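Local coordinates for AtFKBP42 (Arabidopsis thaliana, PDB 2F4E), which probably catalyses cis-trans isomerisation of peptidyl-proline bonds as an FKBP-type immunophilin, modulates uptake of MRP substrates into the vacuole and regulates cell elongation, at residues S62-S68 and F158-K162; G34-P38 and Y74-T78; L47-K53 and I111-M116. All coordinates share one frame; numbering follows the deposited sequence.

The three contacts surround the curled antiparallel sheet of an FKBP-type domain. Along the chain their segments run 34-38, 47-53, 62-68, 74-78, 111-116 and 158-162, and the segments of each pair of interactions alternate. Interaction 1 joins the loop before strand 69-78 to the tail after strand 149-158. Its centre lies about 15 Å from that of interaction 3, and the two touch, F158 and P64 meeting the backbone of M116 and A114. Interaction 2 lies on the opposite side of the chain's centre from both, its centre about 25 Å from that of interaction 1 and about 17 Å from that of interaction 3. Strands 51-55 and 69-78, consecutive in the chain, carry interactions 3 and 2 into one sheet.

Interaction 1: S62-S68 and F158-K162; sequences SKPSKYS and FDETK
P64 and F158 meet in a CH-pi contact: the ring lies against the proline, P64 CB over one face, 3.5 Å from the F158 ring centroid and 16° off the normal. P64 CD also approaches the rim of the ring, 3.4 Å from F158 CZ.

Next to this pair P64 and T161 form a single beta bridge, and backbone carbonyls on both segments collect hydrogen bonds. K63 O takes two donors: K162 N, 3.2 Å away in a nearly linear bond (177°), and T161 OG1, which comes from above the carbonyl plane. E160 O likewise accepts from S65 N at 3.1 Å and from the hydroxyl S68 OG, the two arriving from opposite faces of its plane.

Two polar side chains add bonds at the rim. K162 bends at its last torsion (chi4 -49°) to bring NZ within 2.9 Å of P64 O. S65 OG donates to the carboxylate oxygen E160 OE2, though the modelled separation is too short to weigh. D159 OD1 has its stronger partner in the backbone N of T69.

This surface contact pins the loop leading into strand 69-78 against the chain leaving strand 149-158, its antiparallel neighbour; S68 also bonds to the L99 backbone.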
# COMPACT_ATOMS: atom_id res chain seq x y z
N SER A 62 10.33 1.57 -15.12
CA SER A 62 10.23 2.87 -14.48
C SER A 62 9.04 2.93 -13.53
O SER A 62 8.18 2.05 -13.54
CB SER A 62 10.10 3.97 -15.54
OG SER A 62 11.24 3.98 -16.38
N LYS A 63 9.03 3.96 -12.70
CA LYS A 63 7.94 4.18 -11.77
C LYS A 63 6.76 4.58 -12.64
O LYS A 63 6.96 5.05 -13.77
CB LYS A 63 8.29 5.30 -10.79
CG LYS A 63 9.19 4.83 -9.65
CD LYS A 63 10.10 5.92 -9.12
CE LYS A 63 9.33 7.04 -8.43
NZ LYS A 63 10.30 8.03 -7.81
N PRO A 64 5.53 4.41 -12.14
CA PRO A 64 4.36 4.78 -12.93
C PRO A 64 4.18 6.28 -13.00
O PRO A 64 4.72 7.01 -12.17
CB PRO A 64 3.22 4.12 -12.18
CG PRO A 64 3.67 4.28 -10.75
CD PRO A 64 5.13 3.89 -10.82
N SER A 65 3.41 6.74 -13.98
CA SER A 65 3.15 8.15 -14.10
C SER A 65 1.87 8.43 -13.34
O SER A 65 1.17 7.50 -12.93
CB SER A 65 2.99 8.53 -15.57
OG SER A 65 2.07 7.67 -16.23
N LYS A 66 1.57 9.71 -13.13
CA LYS A 66 0.35 10.07 -12.42
C LYS A 66 -0.81 9.60 -13.28
O LYS A 66 -0.71 9.58 -14.52
CB LYS A 66 0.26 11.59 -12.24
CG LYS A 66 1.49 12.22 -11.62
CD LYS A 66 1.21 13.63 -11.09
CE LYS A 66 0.88 14.62 -12.21
NZ LYS A 66 0.77 16.01 -11.65
N TYR A 67 -1.90 9.22 -12.64
CA TYR A 67 -3.09 8.77 -13.37
C TYR A 67 -2.96 7.38 -14.00
O TYR A 67 -3.85 6.91 -14.70
CB TYR A 67 -3.44 9.81 -14.44
CG TYR A 67 -3.45 11.24 -13.92
CD1 TYR A 67 -3.73 11.52 -12.58
CD2 TYR A 67 -3.22 12.33 -14.79
CE1 TYR A 67 -3.77 12.83 -12.10
CE2 TYR A 67 -3.26 13.66 -14.31
CZ TYR A 67 -3.54 13.89 -12.97
OH TYR A 67 -3.58 15.17 -12.46
N SER A 68 -1.84 6.72 -13.75
CA SER A 68 -1.60 5.37 -14.26
C SER A 68 -2.49 4.31 -13.60
O SER A 68 -2.88 4.42 -12.44
CB SER A 68 -0.13 5.00 -14.05
OG SER A 68 0.13 3.66 -14.44
N PHE A 158 1.76 -1.60 -14.11
CA PHE A 158 0.94 -0.45 -14.48
C PHE A 158 0.86 -0.27 -16.00
O PHE A 158 1.70 -0.77 -16.75
CB PHE A 158 1.46 0.85 -13.86
CG PHE A 158 2.69 0.71 -13.02
CD1 PHE A 158 3.92 0.54 -13.62
CD2 PHE A 158 2.61 0.79 -11.62
CE1 PHE A 158 5.08 0.47 -12.85
CE2 PHE A 158 3.76 0.71 -10.83
CZ PHE A 158 5.01 0.55 -11.46
N ASP A 159 -0.15 0.47 -16.46
CA ASP A 159 -0.31 0.64 -17.89
C ASP A 159 0.42 1.83 -18.50
O ASP A 159 0.64 1.87 -19.71
CB ASP A 159 -1.81 0.69 -18.24
CG ASP A 159 -2.47 2.00 -17.85
OD1 ASP A 159 -1.92 2.73 -17.00
OD2 ASP A 159 -3.55 2.30 -18.40
N GLU A 160 0.81 2.79 -17.67
CA GLU A 160 1.50 3.98 -18.16
C GLU A 160 2.71 4.32 -17.28
O GLU A 160 2.56 4.62 -16.09
CB GLU A 160 0.53 5.16 -18.20
CG GLU A 160 1.04 6.38 -18.96
CD GLU A 160 0.27 7.65 -18.62
OE1 GLU A 160 -0.97 7.70 -18.81
OE2 GLU A 160 0.92 8.61 -18.16
N THR A 161 3.90 4.26 -17.86
CA THR A 161 5.12 4.53 -17.09
C THR A 161 5.89 5.76 -17.58
O THR A 161 5.76 6.16 -18.73
CB THR A 161 6.08 3.32 -17.13
OG1 THR A 161 7.33 3.69 -16.55
CG2 THR A 161 6.32 2.86 -18.56
N LYS A 162 6.69 6.35 -16.69
CA LYS A 162 7.48 7.54 -17.03
C LYS A 162 8.55 7.26 -18.09
O LYS A 162 9.46 6.45 -17.88
CB LYS A 162 8.16 8.11 -15.77
CG LYS A 162 7.23 8.40 -14.60
CD LYS A 162 7.93 9.30 -13.57
CE LYS A 162 7.15 9.42 -12.27
NZ LYS A 162 5.70 9.73 -12.47

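Interaction 2: G34-P38 and Y74-T78; sequences GNVPP and YRAWT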
# COMPACT_ATOMS: atom_id res chain seq x y z
N GLY A 34 1.54 -15.01 3.56
CA GLY A 34 0.77 -15.95 4.46
C GLY A 34 -0.27 -15.24 5.31
O GLY A 34 -1.48 -15.36 5.06
N ASN A 35 0.20 -14.50 6.32
CA ASN A 35 -0.66 -13.75 7.24
C ASN A 35 0.25 -12.98 8.18
O ASN A 35 -0.19 -12.04 8.85
CB ASN A 35 -1.54 -14.72 8.04
CG ASN A 35 -2.61 -14.01 8.87
OD1 ASN A 35 -3.81 -14.21 8.66
ND2 ASN A 35 -2.18 -13.17 9.81
N VAL A 36 1.52 -13.38 8.23
CA VAL A 36 2.52 -12.75 9.10
C VAL A 36 3.21 -11.58 8.39
O VAL A 36 3.84 -11.76 7.35
CB VAL A 36 3.59 -13.78 9.50
CG1 VAL A 36 4.66 -13.14 10.34
CG2 VAL A 36 2.96 -14.94 10.23
N PRO A 37 3.09 -10.37 8.95
CA PRO A 37 3.74 -9.22 8.31
C PRO A 37 5.26 -9.39 8.36
O PRO A 37 5.86 -9.34 9.45
CB PRO A 37 3.23 -8.04 9.14
CG PRO A 37 3.03 -8.64 10.50
CD PRO A 37 2.40 -9.98 10.19
N PRO A 38 5.91 -9.59 7.20
CA PRO A 38 7.36 -9.78 7.06
C PRO A 38 8.24 -8.82 7.87
O PRO A 38 8.01 -7.61 7.88
CB PRO A 38 7.60 -9.65 5.56
CG PRO A 38 6.41 -8.76 5.09
CD PRO A 38 5.28 -9.34 5.89
N TYR A 74 -2.00 -7.15 -2.12
CA TYR A 74 -1.58 -6.54 -0.86
C TYR A 74 -2.30 -7.07 0.37
O TYR A 74 -3.40 -7.61 0.30
CB TYR A 74 -1.74 -5.02 -0.92
CG TYR A 74 -3.14 -4.50 -0.64
CD1 TYR A 74 -3.56 -4.24 0.66
CD2 TYR A 74 -4.03 -4.27 -1.68
CE1 TYR A 74 -4.85 -3.76 0.91
CE2 TYR A 74 -5.31 -3.79 -1.44
CZ TYR A 74 -5.72 -3.54 -0.15
OH TYR A 74 -6.99 -3.07 0.08
N ARG A 75 -1.64 -6.92 1.51
CA ARG A 75 -2.20 -7.30 2.80
C ARG A 75 -2.16 -6.04 3.63
O ARG A 75 -1.28 -5.20 3.45
CB ARG A 75 -1.37 -8.39 3.49
CG ARG A 75 -1.35 -9.71 2.77
CD ARG A 75 -0.67 -10.77 3.62
NE ARG A 75 -0.62 -12.06 2.93
CZ ARG A 75 0.34 -12.44 2.09
NH1 ARG A 75 1.36 -11.64 1.82
NH2 ARG A 75 0.24 -13.62 1.49
N ALA A 76 -3.12 -5.90 4.53
CA ALA A 76 -3.16 -4.71 5.37
C ALA A 76 -3.33 -5.11 6.82
O ALA A 76 -4.14 -5.99 7.15
CB ALA A 76 -4.28 -3.80 4.93
N TRP A 77 -2.57 -4.46 7.69
CA TRP A 77 -2.60 -4.74 9.12
C TRP A 77 -2.68 -3.42 9.88
O TRP A 77 -2.02 -2.45 9.51
CB TRP A 77 -1.30 -5.43 9.55
CG TRP A 77 -1.10 -6.84 9.13
CD1 TRP A 77 -1.57 -7.95 9.76
CD2 TRP A 77 -0.32 -7.30 8.03
NE1 TRP A 77 -1.14 -9.08 9.12
CE2 TRP A 77 -0.36 -8.71 8.05
CE3 TRP A 77 0.42 -6.67 7.02
CZ2 TRP A 77 0.29 -9.49 7.11
CZ3 TRP A 77 1.07 -7.45 6.09
CH2 TRP A 77 1.01 -8.85 6.14
N THR A 78 -3.48 -3.39 10.94
CA THR A 78 -3.56 -2.21 11.78
C THR A 78 -2.29 -2.34 12.61
O THR A 78 -1.97 -3.42 13.11
CB THR A 78 -4.76 -2.26 12.74
OG1 THR A 78 -4.87 -3.56 13.32
CG2 THR A 78 -6.05 -1.92 11.99
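P37 lies over one face of the W77 indole in a CH-pi contact: P37 CB stands almost directly over the centroid of the six-membered ring of W77, 3.5 Å from it and only 2° off the ring normal. The pyrrolidine lies obliquely across the indole, so P37 CD reaches the ring junction, 3.7 Å from W77 CE2, while the backbone atom P37 CA approaches W77 CH2 at 3.5 Å. The W77 side chain leaves strand 69-78 with CG anti to its carbonyl carbon (chi1 -72°), and the indole turns this broad face to the arriving segment. P38 makes a lighter contact, its CD lying 4.3 Å from W77 CH2.

The packing thins toward the start of the modelled chain. N35 O sits at the edge of the indole, near its plane, and accepts a weak hydrogen bond from W77 NE1, 3.1 Å long but bent to 129° at the hydrogen. The exposed V36 points its side chain away from the strand. At G34 the backbone N lies over one face of the R75 guanidinium, 2.8 Å from R75 NH2. The R75 chain is extended from CG to NE and carries the guanidinium toward G34, where E152 and D87 form salt bridges with NH1 and NE.

Neighbouring strands bound the site: W77 also touches K84 and E152, and P37 touches L150. The chemistry is therefore mainly that of proline on tryptophan, with a large apolar face shielded by an aliphatic ring. The hydrogen bond across the contact is a single weak, bent one from W77 NE1 to N35 O, so the segment is held to the strand chiefly through P37 on W77.

Interaction 3: L47-K53 and I111-M116; sequences LDEKVSK and IGVASM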
# COMPACT_ATOMS: atom_id res chain seq x y z
N LEU A 47 8.35 8.94 1.80
CA LEU A 47 7.64 9.31 0.58
C LEU A 47 6.69 10.46 0.86
O LEU A 47 6.21 11.11 -0.07
CB LEU A 47 6.82 8.14 0.05
CG LEU A 47 7.48 6.78 -0.07
CD1 LEU A 47 6.49 5.80 -0.67
CD2 LEU A 47 8.72 6.88 -0.92
N ASP A 48 6.41 10.70 2.14
CA ASP A 48 5.47 11.76 2.51
C ASP A 48 5.59 11.97 4.01
O ASP A 48 6.28 11.21 4.69
CB ASP A 48 4.05 11.31 2.17
CG ASP A 48 3.02 12.40 2.34
OD1 ASP A 48 3.05 13.36 1.53
OD2 ASP A 48 2.18 12.30 3.26
N GLU A 49 4.91 12.99 4.53
CA GLU A 49 4.95 13.27 5.95
C GLU A 49 4.40 12.04 6.69
O GLU A 49 4.99 11.60 7.68
CB GLU A 49 4.11 14.52 6.26
CG GLU A 49 4.44 15.22 7.60
CD GLU A 49 5.88 15.76 7.65
OE1 GLU A 49 6.33 16.43 6.69
OE2 GLU A 49 6.55 15.51 8.68
N LYS A 50 3.30 11.48 6.18
CA LYS A 50 2.67 10.31 6.78
C LYS A 50 2.81 9.01 6.00
O LYS A 50 1.99 8.10 6.14
CB LYS A 50 1.19 10.59 7.04
CG LYS A 50 0.93 11.75 7.99
CD LYS A 50 1.77 11.62 9.26
CE LYS A 50 1.35 12.60 10.35
NZ LYS A 50 2.18 12.42 11.57
N VAL A 51 3.86 8.91 5.18
CA VAL A 51 4.10 7.70 4.40
C VAL A 51 5.58 7.37 4.27
O VAL A 51 6.39 8.25 3.97
CB VAL A 51 3.52 7.82 2.97
CG1 VAL A 51 3.71 6.52 2.22
CG2 VAL A 51 2.04 8.17 3.01
N SER A 52 5.93 6.12 4.52
CA SER A 52 7.32 5.66 4.40
C SER A 52 7.34 4.24 3.86
O SER A 52 6.33 3.52 3.94
CB SER A 52 8.02 5.75 5.76
OG SER A 52 7.37 4.95 6.73
N LYS A 53 8.48 3.81 3.31
CA LYS A 53 8.56 2.48 2.70
C LYS A 53 9.86 1.71 2.87
O LYS A 53 10.94 2.29 2.98
CB LYS A 53 8.31 2.61 1.19
CG LYS A 53 8.39 1.30 0.42
CD LYS A 53 8.22 1.49 -1.08
CE LYS A 53 9.40 2.21 -1.69
NZ LYS A 53 9.23 2.38 -3.14
N ILE A 111 0.16 6.60 -2.55
CA ILE A 111 1.41 7.34 -2.47
C ILE A 111 2.59 6.37 -2.48
O ILE A 111 3.61 6.62 -3.12
CB ILE A 111 1.45 8.22 -1.21
CG1 ILE A 111 0.46 9.39 -1.38
CG2 ILE A 111 2.85 8.72 -0.97
CD1 ILE A 111 0.23 10.19 -0.13
N GLY A 112 2.44 5.25 -1.78
CA GLY A 112 3.50 4.27 -1.74
C GLY A 112 3.64 3.61 -3.09
O GLY A 112 4.75 3.52 -3.60
N VAL A 113 2.52 3.18 -3.67
CA VAL A 113 2.51 2.52 -4.97
C VAL A 113 3.17 3.38 -6.03
O VAL A 113 3.93 2.88 -6.86
CB VAL A 113 1.05 2.21 -5.42
CG1 VAL A 113 1.02 1.88 -6.89
CG2 VAL A 113 0.48 1.04 -4.62
N ALA A 114 2.88 4.67 -6.00
CA ALA A 114 3.43 5.61 -6.96
C ALA A 114 4.95 5.60 -6.95
O ALA A 114 5.57 6.09 -7.90
CB ALA A 114 2.91 7.03 -6.67
N SER A 115 5.55 5.05 -5.91
CA SER A 115 7.01 5.03 -5.79
C SER A 115 7.58 3.67 -6.14
O SER A 115 8.79 3.46 -6.08
CB SER A 115 7.42 5.38 -4.36
OG SER A 115 7.36 4.24 -3.53
N MET A 116 6.72 2.74 -6.53
CA MET A 116 7.16 1.40 -6.84
C MET A 116 7.32 1.08 -8.32
O MET A 116 6.72 1.71 -9.19
CB MET A 116 6.18 0.39 -6.21
CG MET A 116 6.11 0.45 -4.69
SD MET A 116 4.84 -0.61 -4.00
CE MET A 116 5.73 -2.10 -3.81
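L47 and G112 bring the two backbones nearest each other, their CA atoms 6.9 Å apart, where a tight hairpin passes the chain at the end of helix 107-113. In the hairpin D48 to V51 forms a type I turn, and L47 and D48 both face V51 in a classic beta bulge: L47 N and D48 N donate to V51 O from the same face of its plane. D48 OD2 also accepts from K50 N, closing an Asx turn. Across from it V113 to M116 makes a second type I turn; just before it, G112 O accepts both S115 N and S115 OG. S115 OG reaches G112 O at 2.7 Å, in the carbonyl plane.

L47 reaches in chiefly with CD1, which rests 3.5 Å from G112 CA and 3.4 Å from S115 OG; at G112 the methyl can lie close against the backbone. Beside it I111 CG2 is the apolar hub, 4.1 Å from L47 CB and 4.0 Å from V51 CG1, with the V51 and I111 side chains passing at a slant.

The polar end belongs to K53. Its chain runs straight from the backbone and then bends at chi3 (69°), which carries K53 NZ to 2.7 Å from S115 OG. That hydroxyl receives the ammonium while donating to G112 O, so it links K53 to G112 O and its rotation is fixed. K53 NZ also forms a long, weak ion pair with E120.

Strand 51-55 pairs with strand 121-126, and V51 touches V124 there. M116 packs its side chain on A122 and on V153 and V155 of strand 149-158, while V113 turns to C70 and L72 of strand 69-78, so residues 111-116 pack between the hairpin and other strands of the same curled sheet.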